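Local coordinates for putative retaining b-glycosidase (Saccharophagus degradans, PDB 5A95), which probably hydrolyses beta-1,4 linkages in mixed-linkage beta-1,3-1,4-glucans, as a retaining glycoside hydrolase of family 5, at residues A[66-71]-A[181-186]; A[224-229]-A[288-293]. The protein carries 1 engineered substitution. All coordinates share one frame; numbering follows the deposited sequence.

Interaction 1 of 2, residues A[66-71]-A[181-186]. With MG (magnesium ion), chain G.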
loop_
_atom_site.group_PDB
_atom_site.type_symbol
_atom_site.label_atom_id
_atom_site.label_comp_id
_atom_site.label_asym_id
_atom_site.label_seq_id
_atom_site.Cartn_x
_atom_site.Cartn_y
_atom_site.Cartn_z
ATOM N N PHE A 66 37.739 -12.119 8.143
ATOM C CA PHE A 66 37.608 -11.523 6.837
ATOM C C PHE A 66 37.162 -10.078 7.012
ATOM O O PHE A 66 36.339 -9.777 7.860
ATOM C CB PHE A 66 36.570 -12.298 6.018
ATOM C CG PHE A 66 36.394 -11.782 4.632
ATOM C CD1 PHE A 66 37.225 -12.197 3.588
ATOM C CD2 PHE A 66 35.403 -10.849 4.365
ATOM C CE1 PHE A 66 37.045 -11.680 2.313
ATOM C CE2 PHE A 66 35.235 -10.341 3.099
ATOM C CZ PHE A 66 36.062 -10.733 2.083
ATOM N N THR A 67 37.690 -9.193 6.184
ATOM C CA THR A 67 37.275 -7.781 6.164
ATOM C C THR A 67 36.837 -7.419 4.763
ATOM O O THR A 67 37.600 -7.578 3.827
ATOM C CB THR A 67 38.472 -6.880 6.601
ATOM O OG1 THR A 67 38.978 -7.361 7.866
ATOM C CG2 THR A 67 38.063 -5.455 6.738
ATOM N N PHE A 68 35.599 -6.950 4.605
ATOM C CA PHE A 68 35.180 -6.406 3.301
ATOM C C PHE A 68 35.903 -5.058 3.119
ATOM O O PHE A 68 35.863 -4.201 4.012
ATOM C CB PHE A 68 33.661 -6.178 3.224
ATOM C CG PHE A 68 32.820 -7.420 3.378
ATOM C CD1 PHE A 68 32.502 -8.193 2.281
ATOM C CD2 PHE A 68 32.363 -7.833 4.617
ATOM C CE1 PHE A 68 31.753 -9.332 2.395
ATOM C CE2 PHE A 68 31.574 -8.966 4.733
ATOM C CZ PHE A 68 31.294 -9.732 3.635
ATOM N N ARG A 69 36.570 -4.896 1.984
ATOM C CA ARG A 69 37.311 -3.694 1.651
ATOM C C ARG A 69 37.071 -3.456 0.175
ATOM O O ARG A 69 37.509 -4.226 -0.689
ATOM C CB ARG A 69 38.830 -3.855 1.887
ATOM C CG ARG A 69 39.254 -4.134 3.323
ATOM C CD ARG A 69 40.784 -4.262 3.454
ATOM N NE ARG A 69 41.273 -5.307 2.551
ATOM C CZ ARG A 69 41.475 -6.576 2.861
ATOM N NH1 ARG A 69 41.289 -7.020 4.106
ATOM N NH2 ARG A 69 41.858 -7.409 1.905
ATOM N N GLY A 70 36.382 -2.372 -0.151
ATOM C CA GLY A 70 36.113 -2.102 -1.557
ATOM C C GLY A 70 35.400 -0.806 -1.807
ATOM O O GLY A 70 35.608 0.182 -1.097
ATOM N N VAL A 71 34.554 -0.821 -2.835
ATOM C CA VAL A 71 33.925 0.384 -3.331
ATOM C C VAL A 71 32.473 0.121 -3.713
ATOM O O VAL A 71 32.090 -1.008 -4.030
ATOM C CB VAL A 71 34.645 0.969 -4.566
ATOM C CG1 VAL A 71 36.114 1.196 -4.275
ATOM C CG2 VAL A 71 34.511 0.066 -5.781
ATOM N N VAL A 181 27.634 -13.580 -3.328
ATOM C CA VAL A 181 26.681 -12.593 -2.847
ATOM C C VAL A 181 26.664 -12.727 -1.321
ATOM O O VAL A 181 26.114 -13.669 -0.791
ATOM C CB VAL A 181 25.299 -12.801 -3.467
ATOM C CG1 VAL A 181 24.346 -11.755 -2.953
ATOM C CG2 VAL A 181 25.356 -12.724 -4.998
ATOM N N ALA A 182 27.327 -11.799 -0.629
ATOM C CA ALA A 182 27.639 -11.985 0.770
ATOM C C ALA A 182 26.692 -11.285 1.720
ATOM O O ALA A 182 26.411 -11.807 2.788
ATOM C CB ALA A 182 29.065 -11.571 1.053
ATOM N N VAL A 183 26.267 -10.067 1.384
ATOM C CA VAL A 183 25.580 -9.185 2.325
ATOM C C VAL A 183 24.344 -8.605 1.649
ATOM O O VAL A 183 24.400 -8.140 0.491
ATOM C CB VAL A 183 26.516 -8.034 2.757
ATOM C CG1 VAL A 183 25.815 -7.074 3.697
ATOM C CG2 VAL A 183 27.788 -8.562 3.394
ATOM N N TYR A 184 23.225 -8.669 2.367
ATOM C CA TYR A 184 21.951 -8.079 1.957
ATOM C C TYR A 184 21.709 -6.866 2.845
ATOM O O TYR A 184 21.368 -6.981 4.016
ATOM C CB TYR A 184 20.796 -9.073 2.092
ATOM C CG TYR A 184 20.825 -10.236 1.123
ATOM C CD1 TYR A 184 21.736 -10.310 0.089
ATOM C CD2 TYR A 184 19.897 -11.243 1.200
ATOM C CE1 TYR A 184 21.742 -11.357 -0.793
ATOM C CE2 TYR A 184 19.907 -12.314 0.323
ATOM C CZ TYR A 184 20.854 -12.384 -0.666
ATOM O OH TYR A 184 20.930 -13.412 -1.575
ATOM N N GLU A 185 21.960 -5.686 2.263
ATOM C CA GLU A 185 21.843 -4.408 2.994
ATOM C C GLU A 185 20.419 -3.901 2.799
ATOM O O GLU A 185 20.069 -3.376 1.749
ATOM C CB GLU A 185 22.892 -3.444 2.524
ATOM C CG GLU A 185 22.870 -2.109 3.255
ATOM C CD GLU A 185 24.097 -1.266 2.961
ATOM O OE1 GLU A 185 24.879 -1.681 2.079
ATOM O OE2 GLU A 185 24.257 -0.184 3.582
ATOM N N LEU A 186 19.611 -4.089 3.825
ATOM C CA LEU A 186 18.161 -4.088 3.735
ATOM C C LEU A 186 17.543 -2.758 3.298
ATOM O O LEU A 186 16.547 -2.761 2.578
ATOM C CB LEU A 186 17.551 -4.495 5.077
ATOM C CG LEU A 186 18.013 -5.864 5.617
ATOM C CD1 LEU A 186 17.269 -6.180 6.920
ATOM C CD2 LEU A 186 17.835 -6.971 4.599
HETATM MG MG MG G . 25.168 -15.726 -0.616
HETATM O O HOH W 1 23.276 -15.110 -1.746
HETATM O O HOH W 2 23.996 -17.847 -0.158
HETATM O O HOH W 3 25.727 -16.105 1.648
#
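Phe68 meets Ala182 and Val183 purely through apolar contact, the far end of its ring doing the touching. CE1 of Phe68 lies 3.7 Å from CB of Ala182, and this methyl sits at the ring's edge, close to its plane. Next to it, CZ of Phe68 comes within 3.7 Å of CG2 of Val183, which approaches at a slant; CE2 of Phe68 is a little farther from the same methyl, at 4.0 Å. The ring is sent across by a first torsion that sets CG of Phe68 anti to its carbonyl carbon (chi1 -62°). Within the same segment Phe66 brings its edge over one face of the Phe68 ring, with CE2 of Phe66 3.5 Å above the plane and displaced toward the rim. An alanine at Phe68 is likely to open a gap beside the methyls of Ala182 and Val183 and take away the surface against which Phe66 lies.

At the start of 181-186 the carbonyl O of Val181 binds a magnesium ion at 2.3 Å; Val178 O is the other protein ligand, and three waters also bind. One of them, water 1, donates to OH of Tyr184 at 2.9 Å, tying that ring to the metal's water shell.

All three touching residues are buried inside a TIM barrel, where strands 65-72 and 181-185 face each other across the core. Phe58 meets the Phe68 ring edge-to-face, Ile138 of strand 136-144 touches Val183, and helices 161-174 and 202-219 pack outside against Tyr184.

Interaction 2 of 2, residues A[224-229]-A[288-293]. Engineered in segment 288-293: Gln291 (natural residue Glu). With BGC (beta-D-glucopyranose), chain D.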
loop_
_atom_site.group_PDB
_atom_site.type_symbol
_atom_site.label_atom_id
_atom_site.label_comp_id
_atom_site.label_asym_id
_atom_site.label_seq_id
_atom_site.Cartn_x
_atom_site.Cartn_y
_atom_site.Cartn_z
ATOM N N ILE A 224 24.205 -12.638 5.013
ATOM C CA ILE A 224 24.414 -11.691 6.093
ATOM C C ILE A 224 23.534 -10.453 5.886
ATOM O O ILE A 224 23.807 -9.615 5.036
ATOM C CB ILE A 224 25.891 -11.254 6.175
ATOM C CG1 ILE A 224 26.818 -12.463 6.384
ATOM C CG2 ILE A 224 26.069 -10.223 7.276
ATOM C CD1 ILE A 224 28.279 -12.136 6.105
ATOM N N PRO A 225 22.466 -10.306 6.684
ATOM C CA PRO A 225 21.694 -9.058 6.650
ATOM C C PRO A 225 22.515 -7.947 7.277
ATOM O O PRO A 225 23.172 -8.143 8.314
ATOM C CB PRO A 225 20.442 -9.381 7.517
ATOM C CG PRO A 225 20.411 -10.892 7.619
ATOM C CD PRO A 225 21.886 -11.257 7.649
ATOM N N LEU A 226 22.391 -6.754 6.705
ATOM C CA LEU A 226 23.088 -5.569 7.194
ATOM C C LEU A 226 22.038 -4.497 7.503
ATOM O O LEU A 226 21.242 -4.121 6.625
ATOM C CB LEU A 226 24.075 -5.064 6.147
ATOM C CG LEU A 226 24.944 -3.880 6.513
ATOM C CD1 LEU A 226 25.941 -4.226 7.574
ATOM C CD2 LEU A 226 25.658 -3.269 5.330
ATOM N N VAL A 227 21.988 -4.086 8.771
ATOM C CA VAL A 227 20.937 -3.225 9.328
ATOM C C VAL A 227 21.530 -1.863 9.676
ATOM O O VAL A 227 22.631 -1.774 10.191
ATOM C CB VAL A 227 20.374 -3.882 10.608
ATOM C CG1 VAL A 227 19.443 -2.949 11.373
ATOM C CG2 VAL A 227 19.639 -5.165 10.233
ATOM N N ALA A 228 20.765 -0.808 9.390
ATOM C CA ALA A 228 21.172 0.571 9.605
ATOM C C ALA A 228 20.267 1.289 10.613
ATOM O O ALA A 228 19.082 0.976 10.756
ATOM C CB ALA A 228 21.098 1.355 8.311
ATOM N N GLY A 229 20.865 2.257 11.289
ATOM C CA GLY A 229 20.148 3.171 12.147
ATOM C C GLY A 229 19.780 4.482 11.461
ATOM O O GLY A 229 19.927 4.667 10.251
ATOM N N ILE A 288 29.975 -2.754 8.799
ATOM C CA ILE A 288 30.455 -2.346 7.504
ATOM C C ILE A 288 30.102 -0.882 7.276
ATOM O O ILE A 288 28.924 -0.479 7.331
ATOM C CB ILE A 288 29.924 -3.181 6.302
ATOM C CG1 ILE A 288 29.943 -4.678 6.578
ATOM C CG2 ILE A 288 30.694 -2.836 5.030
ATOM C CD1 ILE A 288 29.348 -5.533 5.466
ATOM N N ALA A 289 31.140 -0.072 7.063
ATOM C CA ALA A 289 30.948 1.314 6.682
ATOM C C ALA A 289 30.663 1.335 5.184
ATOM O O ALA A 289 31.587 1.466 4.372
ATOM C CB ALA A 289 32.174 2.121 7.069
ATOM N N THR A 290 29.389 1.137 4.818
ATOM C CA THR A 290 29.062 0.927 3.417
ATOM C C THR A 290 29.028 2.184 2.545
ATOM O O THR A 290 28.931 2.066 1.330
ATOM C CB THR A 290 27.768 0.131 3.248
ATOM O OG1 THR A 290 26.758 0.699 4.080
ATOM C CG2 THR A 290 27.956 -1.331 3.557
ATOM N N GLN A 291 29.131 3.345 3.180
ATOM C CA GLN A 291 29.434 4.602 2.495
ATOM C C GLN A 291 30.313 5.406 3.405
ATOM O O GLN A 291 30.088 5.506 4.613
ATOM C CB GLN A 291 28.192 5.412 2.135
ATOM C CG GLN A 291 27.342 4.683 1.134
ATOM C CD GLN A 291 26.160 5.450 0.596
ATOM O OE1 GLN A 291 25.236 4.848 0.079
ATOM N NE2 GLN A 291 26.237 6.752 0.604
ATOM N N LEU A 292 31.331 5.983 2.797
ATOM C CA LEU A 292 32.270 6.915 3.407
ATOM C C LEU A 292 33.005 7.590 2.257
ATOM O O LEU A 292 33.002 7.092 1.143
ATOM C CB LEU A 292 33.240 6.217 4.368
ATOM C CG LEU A 292 34.316 5.330 3.775
ATOM C CD1 LEU A 292 35.511 5.176 4.704
ATOM C CD2 LEU A 292 33.767 3.953 3.416
ATOM N N GLY A 293 33.694 8.677 2.538
ATOM C CA GLY A 293 34.473 9.386 1.540
ATOM C C GLY A 293 34.328 10.888 1.659
ATOM O O GLY A 293 33.571 11.358 2.481
HETATM C C2 BGC D . 23.394 8.849 -0.547
HETATM C C3 BGC D . 24.044 8.771 -1.927
HETATM C C4 BGC D . 24.580 10.154 -2.315
HETATM C C5 BGC D . 25.509 10.668 -1.232
HETATM C C6 BGC D . 26.095 12.020 -1.562
HETATM C C1 BGC D . 24.203 9.634 0.481
HETATM O O1 BGC D . 23.420 10.111 1.546
HETATM O O2 BGC D . 23.086 7.488 -0.068
HETATM O O3 BGC D . 23.053 8.219 -2.850
HETATM O O4 BGC D . 25.268 10.225 -3.572
HETATM O O5 BGC D . 24.715 10.827 -0.061
HETATM O O6 BGC D . 26.769 12.436 -0.373
#
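Leu226 spreads its two methyls over a pair of residues in 288-293. CD1 of Leu226 rests 4.1 Å from CG1 of Ile288, the two side chains running at an angle to each other. CD2 of Leu226 meets CG2 of Thr290 tip to tip at 3.5 Å, tighter than usual for two methyls. The leucine reaches both because its CG lies anti to the backbone N (chi1 -177°), and its branch point then splits between them.

In the TIM barrel of family 5, strands 224-227 and 287-289 are not neighbours: 250-252 runs between them, parallel to both, and its Ala250 and Ala252 also touch Leu226, so the side chains meet over that strand, inside the barrel. The chain leaves strand 287-289 through an inverse gamma turn centred on Ala289.

The other branch of Thr290, OG1, is hydrogen-bonded to Glu185 and His254. Next along, the engineered Gln291 replaces a natural glutamate, which is probably the nucleophile that family 5 enzymes carry at the end of the seventh barrel strand. NE2 of Gln291 gives a weak hydrogen bond to O2 of the bound glucose, 3.3 Å long and bent to 143°. Tyr256 also hydrogen-bonds to the Gln291 amide, while His142, Asn188, Glu189 and His303 grip the sugar.

Overall arrangement
Strands 181-185 and 224-227 lie side by side in the barrel sheet, so one strand of interaction 1 is paired with one of interaction 2, and the centres lie about 9 Å apart. The backbone joins them through a probable hydrogen bond between Tyr184 O and Leu226 N, 2.9 Å apart. A second link runs through side chains: Glu185 OE2 is 2.7 Å from Thr290 OG1, a probable hydrogen bond, while CD of Glu185 packs 3.5 Å from CD2 of Leu226. Glu185 also forms a salt bridge with Arg103, which in turn hydrogen-bonds to Gln291, so a polar network connects the 181-186 segment to the glucan pocket. The magnesium lies apart from that pocket, by Val181 at the beginning of its strand.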